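Local coordinates for MdbA protein (Corynebacterium diphtheriae, PDB 5C00) that probably forms or exchanges disulfide bonds in exported proteins as a DsbA-like thiol-disulfide oxidoreductase, and is essential for viability, pilus assembly, toxin production and virulence, at residues D43-D48 against F189-E194; D48-F53 against R83-L88. One frame throughout, in Å; residues are numbered along the deposited sequence. Where two conformers were deposited one is given.

Interaction 1. Residues D43-D48 against F189-E194; sequences DAKKID and FIDGKE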
# COMPACT_ATOMS: atom_id res chain seq x y z
N ASP A 43 -20.04 8.58 -9.09
CA ASP A 43 -19.25 9.79 -9.42
C ASP A 43 -18.08 10.13 -8.45
O ASP A 43 -17.57 11.26 -8.42
CB ASP A 43 -20.18 11.00 -9.48
CG ASP A 43 -20.55 11.51 -8.10
OD1 ASP A 43 -20.82 10.67 -7.22
OD2 ASP A 43 -20.57 12.74 -7.91
N ALA A 44 -17.68 9.18 -7.63
CA ALA A 44 -16.54 9.36 -6.75
C ALA A 44 -15.33 9.72 -7.60
O ALA A 44 -15.18 9.24 -8.71
CB ALA A 44 -16.29 8.08 -5.98
N LYS A 45 -14.41 10.51 -7.07
CA LYS A 45 -13.19 10.81 -7.81
C LYS A 45 -12.23 9.63 -7.74
O LYS A 45 -12.12 9.00 -6.69
CB LYS A 45 -12.57 12.10 -7.28
CG LYS A 45 -13.50 13.31 -7.50
CD LYS A 45 -12.74 14.60 -7.79
CE LYS A 45 -13.55 15.58 -8.64
NZ LYS A 45 -14.96 15.69 -8.19
N LYS A 46 -11.63 9.28 -8.88
CA LYS A 46 -10.68 8.18 -8.94
C LYS A 46 -9.27 8.68 -8.65
O LYS A 46 -8.78 9.58 -9.32
CB LYS A 46 -10.71 7.52 -10.31
CG LYS A 46 -12.00 6.75 -10.53
CD LYS A 46 -12.28 6.51 -12.01
CE LYS A 46 -13.76 6.31 -12.29
NZ LYS A 46 -14.06 6.68 -13.70
N ILE A 47 -8.61 8.08 -7.68
CA ILE A 47 -7.30 8.56 -7.27
C ILE A 47 -6.32 7.52 -7.72
O ILE A 47 -6.58 6.33 -7.57
CB ILE A 47 -7.23 8.73 -5.76
CG1 ILE A 47 -8.41 9.55 -5.24
CG2 ILE A 47 -5.89 9.30 -5.33
CD1 ILE A 47 -8.44 10.97 -5.71
N ASP A 48 -5.21 7.95 -8.29
CA ASP A 48 -4.08 7.07 -8.48
C ASP A 48 -3.00 7.57 -7.56
O ASP A 48 -2.56 8.71 -7.65
CB ASP A 48 -3.62 7.06 -9.93
CG ASP A 48 -4.64 6.45 -10.86
OD1 ASP A 48 -4.94 5.26 -10.71
OD2 ASP A 48 -5.16 7.18 -11.75
N PHE A 189 -2.75 11.53 -8.30
CA PHE A 189 -3.55 12.06 -9.41
C PHE A 189 -5.00 11.95 -9.02
O PHE A 189 -5.44 10.94 -8.39
CB PHE A 189 -3.33 11.19 -10.68
CG PHE A 189 -1.92 11.25 -11.25
CD1 PHE A 189 -0.87 10.61 -10.63
CD2 PHE A 189 -1.66 11.90 -12.46
CE1 PHE A 189 0.43 10.64 -11.15
CE2 PHE A 189 -0.40 11.91 -13.00
CZ PHE A 189 0.66 11.32 -12.33
N ILE A 190 -5.78 12.94 -9.41
CA ILE A 190 -7.21 12.97 -9.18
C ILE A 190 -7.85 12.94 -10.57
O ILE A 190 -7.63 13.85 -11.37
CB ILE A 190 -7.64 14.27 -8.45
CG1 ILE A 190 -7.00 14.33 -7.07
CG2 ILE A 190 -9.18 14.35 -8.39
CD1 ILE A 190 -7.16 15.62 -6.27
N ASP A 191 -8.57 11.87 -10.88
CA ASP A 191 -9.17 11.72 -12.22
C ASP A 191 -8.17 12.04 -13.33
O ASP A 191 -8.49 12.80 -14.26
CB ASP A 191 -10.40 12.64 -12.35
CG ASP A 191 -11.54 12.22 -11.46
OD1 ASP A 191 -11.70 11.00 -11.22
OD2 ASP A 191 -12.29 13.11 -11.02
N GLY A 192 -6.97 11.46 -13.26
CA GLY A 192 -5.96 11.65 -14.31
C GLY A 192 -5.11 12.91 -14.26
O GLY A 192 -4.19 13.06 -15.04
N LYS A 193 -5.41 13.80 -13.32
CA LYS A 193 -4.73 15.09 -13.17
C LYS A 193 -3.82 15.06 -11.96
O LYS A 193 -4.31 14.88 -10.83
CB LYS A 193 -5.81 16.16 -12.98
CG LYS A 193 -5.33 17.58 -12.71
CD LYS A 193 -6.43 18.41 -12.04
CE LYS A 193 -6.38 19.87 -12.44
NZ LYS A 193 -5.03 20.47 -12.26
N GLU A 194 -2.53 15.27 -12.16
CA GLU A 194 -1.60 15.17 -11.07
C GLU A 194 -1.78 16.33 -10.09
O GLU A 194 -1.95 17.48 -10.50
CB GLU A 194 -0.14 15.11 -11.56
CG GLU A 194 0.79 14.79 -10.39
CD GLU A 194 2.23 14.47 -10.74
OE1 GLU A 194 2.61 14.41 -11.92
OE2 GLU A 194 2.99 14.25 -9.78
O HOH W 1 -6.53 9.47 -11.24

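Interaction 2. Residues D48-F53 against R83-L88; sequences DFYEDF and RILNFL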
# COMPACT_ATOMS: atom_id res chain seq x y z
N ASP A 48 -5.21 7.95 -8.29
CA ASP A 48 -4.08 7.07 -8.48
C ASP A 48 -3.00 7.57 -7.56
O ASP A 48 -2.56 8.71 -7.65
CB ASP A 48 -3.62 7.06 -9.93
CG ASP A 48 -4.64 6.45 -10.86
OD1 ASP A 48 -4.94 5.26 -10.71
OD2 ASP A 48 -5.16 7.18 -11.75
N PHE A 49 -2.66 6.72 -6.58
CA PHE A 49 -1.73 7.10 -5.54
C PHE A 49 -0.55 6.15 -5.67
O PHE A 49 -0.67 4.95 -5.44
CB PHE A 49 -2.43 7.01 -4.20
CG PHE A 49 -1.63 7.47 -3.01
CD1 PHE A 49 -0.40 8.11 -3.13
CD2 PHE A 49 -2.15 7.27 -1.74
CE1 PHE A 49 0.29 8.52 -2.01
CE2 PHE A 49 -1.46 7.67 -0.61
CZ PHE A 49 -0.23 8.30 -0.75
N TYR A 50 0.59 6.72 -6.03
CA TYR A 50 1.81 5.95 -6.28
C TYR A 50 2.71 6.04 -5.05
O TYR A 50 2.98 7.13 -4.57
CB TYR A 50 2.54 6.47 -7.49
CG TYR A 50 1.79 6.32 -8.81
CD1 TYR A 50 0.85 7.26 -9.21
CD2 TYR A 50 2.05 5.23 -9.66
CE1 TYR A 50 0.15 7.12 -10.41
CE2 TYR A 50 1.39 5.09 -10.87
CZ TYR A 50 0.42 6.02 -11.22
OH TYR A 50 -0.19 5.90 -12.45
N GLU A 51 3.14 4.89 -4.56
CA GLU A 51 4.05 4.89 -3.44
C GLU A 51 4.98 3.70 -3.53
O GLU A 51 4.77 2.75 -4.31
CB GLU A 51 3.33 4.97 -2.07
CG GLU A 51 2.38 3.88 -1.79
CD GLU A 51 1.46 4.06 -0.52
OE1 GLU A 51 0.68 3.14 -0.33
OE2 GLU A 51 1.48 5.09 0.22
N ASP A 52 6.03 3.78 -2.73
CA ASP A 52 7.05 2.70 -2.62
C ASP A 52 7.31 2.50 -1.11
O ASP A 52 7.49 3.47 -0.36
CB ASP A 52 8.26 3.14 -3.45
CG ASP A 52 9.42 2.12 -3.45
OD1 ASP A 52 9.87 1.66 -2.38
OD2 ASP A 52 9.94 1.84 -4.55
N PHE A 53 7.34 1.26 -0.66
CA PHE A 53 7.54 0.98 0.77
C PHE A 53 8.94 1.35 1.32
O PHE A 53 9.13 1.34 2.54
CB PHE A 53 7.23 -0.44 1.10
CG PHE A 53 5.75 -0.72 1.26
CD1 PHE A 53 5.11 -0.39 2.46
CD2 PHE A 53 5.00 -1.30 0.24
CE1 PHE A 53 3.78 -0.62 2.65
CE2 PHE A 53 3.66 -1.51 0.42
CZ PHE A 53 3.05 -1.21 1.62
N ARG A 83 -1.10 2.27 -6.25
CA ARG A 83 -0.23 1.79 -7.31
C ARG A 83 1.18 1.73 -6.76
O ARG A 83 1.91 2.75 -6.69
CB ARG A 83 -0.34 2.70 -8.52
CG ARG A 83 -1.74 2.61 -9.17
CD ARG A 83 -1.82 3.24 -10.57
NE ARG A 83 -3.14 2.97 -11.12
CZ ARG A 83 -3.52 1.82 -11.65
NH1 ARG A 83 -2.69 0.81 -11.76
NH2 ARG A 83 -4.77 1.66 -12.06
N ILE A 84 1.52 0.53 -6.29
CA ILE A 84 2.77 0.33 -5.60
C ILE A 84 3.94 0.06 -6.53
O ILE A 84 3.88 -0.72 -7.49
CB ILE A 84 2.68 -0.78 -4.51
CG1 ILE A 84 1.43 -0.61 -3.63
CG2 ILE A 84 3.95 -0.75 -3.68
CD1 ILE A 84 1.26 0.76 -3.05
N LEU A 85 5.03 0.77 -6.26
CA LEU A 85 6.23 0.72 -7.06
C LEU A 85 7.36 0.01 -6.30
O LEU A 85 7.28 -0.17 -5.09
CB LEU A 85 6.67 2.14 -7.38
CG LEU A 85 5.67 3.04 -8.09
CD1 LEU A 85 6.15 4.45 -8.09
CD2 LEU A 85 5.44 2.56 -9.52
N ASN A 86 8.41 -0.40 -7.01
CA ASN A 86 9.62 -0.93 -6.38
C ASN A 86 10.90 -0.29 -6.96
O ASN A 86 11.99 -0.88 -6.93
CB ASN A 86 9.69 -2.47 -6.43
CG ASN A 86 9.85 -3.02 -7.82
OD1 ASN A 86 9.87 -2.24 -8.76
ND2 ASN A 86 9.93 -4.37 -7.97
N PHE A 87 10.76 0.91 -7.49
CA PHE A 87 11.87 1.63 -8.16
C PHE A 87 13.01 1.90 -7.21
O PHE A 87 14.18 1.98 -7.62
CB PHE A 87 11.34 2.92 -8.83
CG PHE A 87 11.03 4.06 -7.90
CD1 PHE A 87 9.86 4.10 -7.18
CD2 PHE A 87 11.90 5.13 -7.78
CE1 PHE A 87 9.57 5.14 -6.32
CE2 PHE A 87 11.64 6.18 -6.92
CZ PHE A 87 10.48 6.20 -6.18
N LEU A 88 12.73 2.06 -5.91
CA LEU A 88 13.79 2.27 -4.94
C LEU A 88 14.71 1.07 -4.70
O LEU A 88 15.78 1.21 -4.08
CB LEU A 88 13.24 2.83 -3.63
CG LEU A 88 12.64 4.24 -3.76
CD1 LEU A 88 12.02 4.66 -2.44
CD2 LEU A 88 13.68 5.26 -4.18
O HOH W 2 -6.38 4.04 -12.40
O HOH W 3 7.24 -1.02 -2.38

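Interaction 1. Residues D43-D48 against F189-E194
D191 reaches across to K46 with both its backbone and its side chain, at the point where the hairpin 187-194 turns away from its antiparallel neighbour, strand 45-52. Its N-H gives a nearly straight bond to K46 O (2.8 Å), while OD1 receives K46 N at 2.9 Å from above the carboxylate plane. With CG beside its own backbone N (chi1 -68°), the carboxylate comes alongside strand 45-52, and one residue grips both polar backbone atoms of K46. K45 crosses this aspartate at about a right angle: its CD lies 3.6 Å from D191 OD2 and also rests on CG2 of I190. The K45 amine stops 4.7 Å from D191 OD2, so the two charges are near without their charged atoms touching.

Further along, I47 and I190 form a non-hydrogen-bonded pair whose side chains run side by side, CD1 against CG1 at 3.9 Å, covered by helix 202-207, whose A206 touches both. D48 and F189, on the other face, make the hydrogen-bonded pair, each backbone N-H bonded to the other's carbonyl. The F189 ring turns its edge to D48 O and takes E194 CB over one face; L176 and D179 of helix 162-180 also touch this side chain. A water joins K46 O, D48 OD2 and G192 N, linking the strand to the type I' turn 190-193; the other oxygen of D48, OD1, is salt-bridged to R83. The chemistry is thus polar at the turn and apolar on the I47-I190 face, and the nearby lysines would be expected to favour a charged D191.

Interaction 2. Residues D48-F53 against R83-L88
E51 and I84 pair in the parallel register of a beta-alpha-beta crossover, in which strand 45-52, helix 56-74 and strand 78-85 form part of the thioredoxin fold. F49 O accepts R83 N (2.8 Å), R83 O accepts E51 N in a longer bond of 3.3 Å, and E51 O accepts L85 N. The next link passes through water: one molecule donates to L85 O and accepts F53 N, bridging the two segments just beyond the last direct backbone bond.

R83 spends its guanidinium on several acceptors. NE gives a nearly straight salt-bridge bond to D48 OD1 (2.9 Å), which lies in the guanidinium plane although the donor stands 47° out of the carboxylate plane. A second water connects OD1 with NH2; D30 also pairs with NH2, and N172 takes NH1. The extended arginine runs alongside Y50, CB over the ring face 4.0 Å from the centroid and CD against CZ.

On the face that carries E51 and I84, CG of E51 lies against I84 CD1 (3.5 Å), and the E51 carboxylate forms a salt bridge with R120, so this buried charge has a partner. I84 CG2 also meets the F53 ring obliquely.

D52 has CG anti to the backbone N (chi1 180°), and its carboxylate meets the 3-10 segment at F87 and L88. OD1 is held by S97 OG and S54 N. OD2 accepts L88 N at 3.1 Å, on its syn side but tilted out of the carboxylate plane, with the N-H...O angle at 168°.

Interactions 1 and 2 lie on opposite flanks of strand 45-52, the first bringing the hairpin 187-194 and the second strand 78-85, so three neighbouring strands of one sheet are joined; their centres are about 16 Å apart. They share D48, by its backbone in one and its side chain in the other. The two also touch directly, F189 CE1 packing on Y50 CE1 at 3.6 Å. Along the chain interaction 2 is nested inside the loop closed by interaction 1. Interaction 2 borders the presumed redox site: its L88 touches C55, the first cysteine of a thioredoxin-type CxxC (C55, C58) at a helix start, modelled as free thiols.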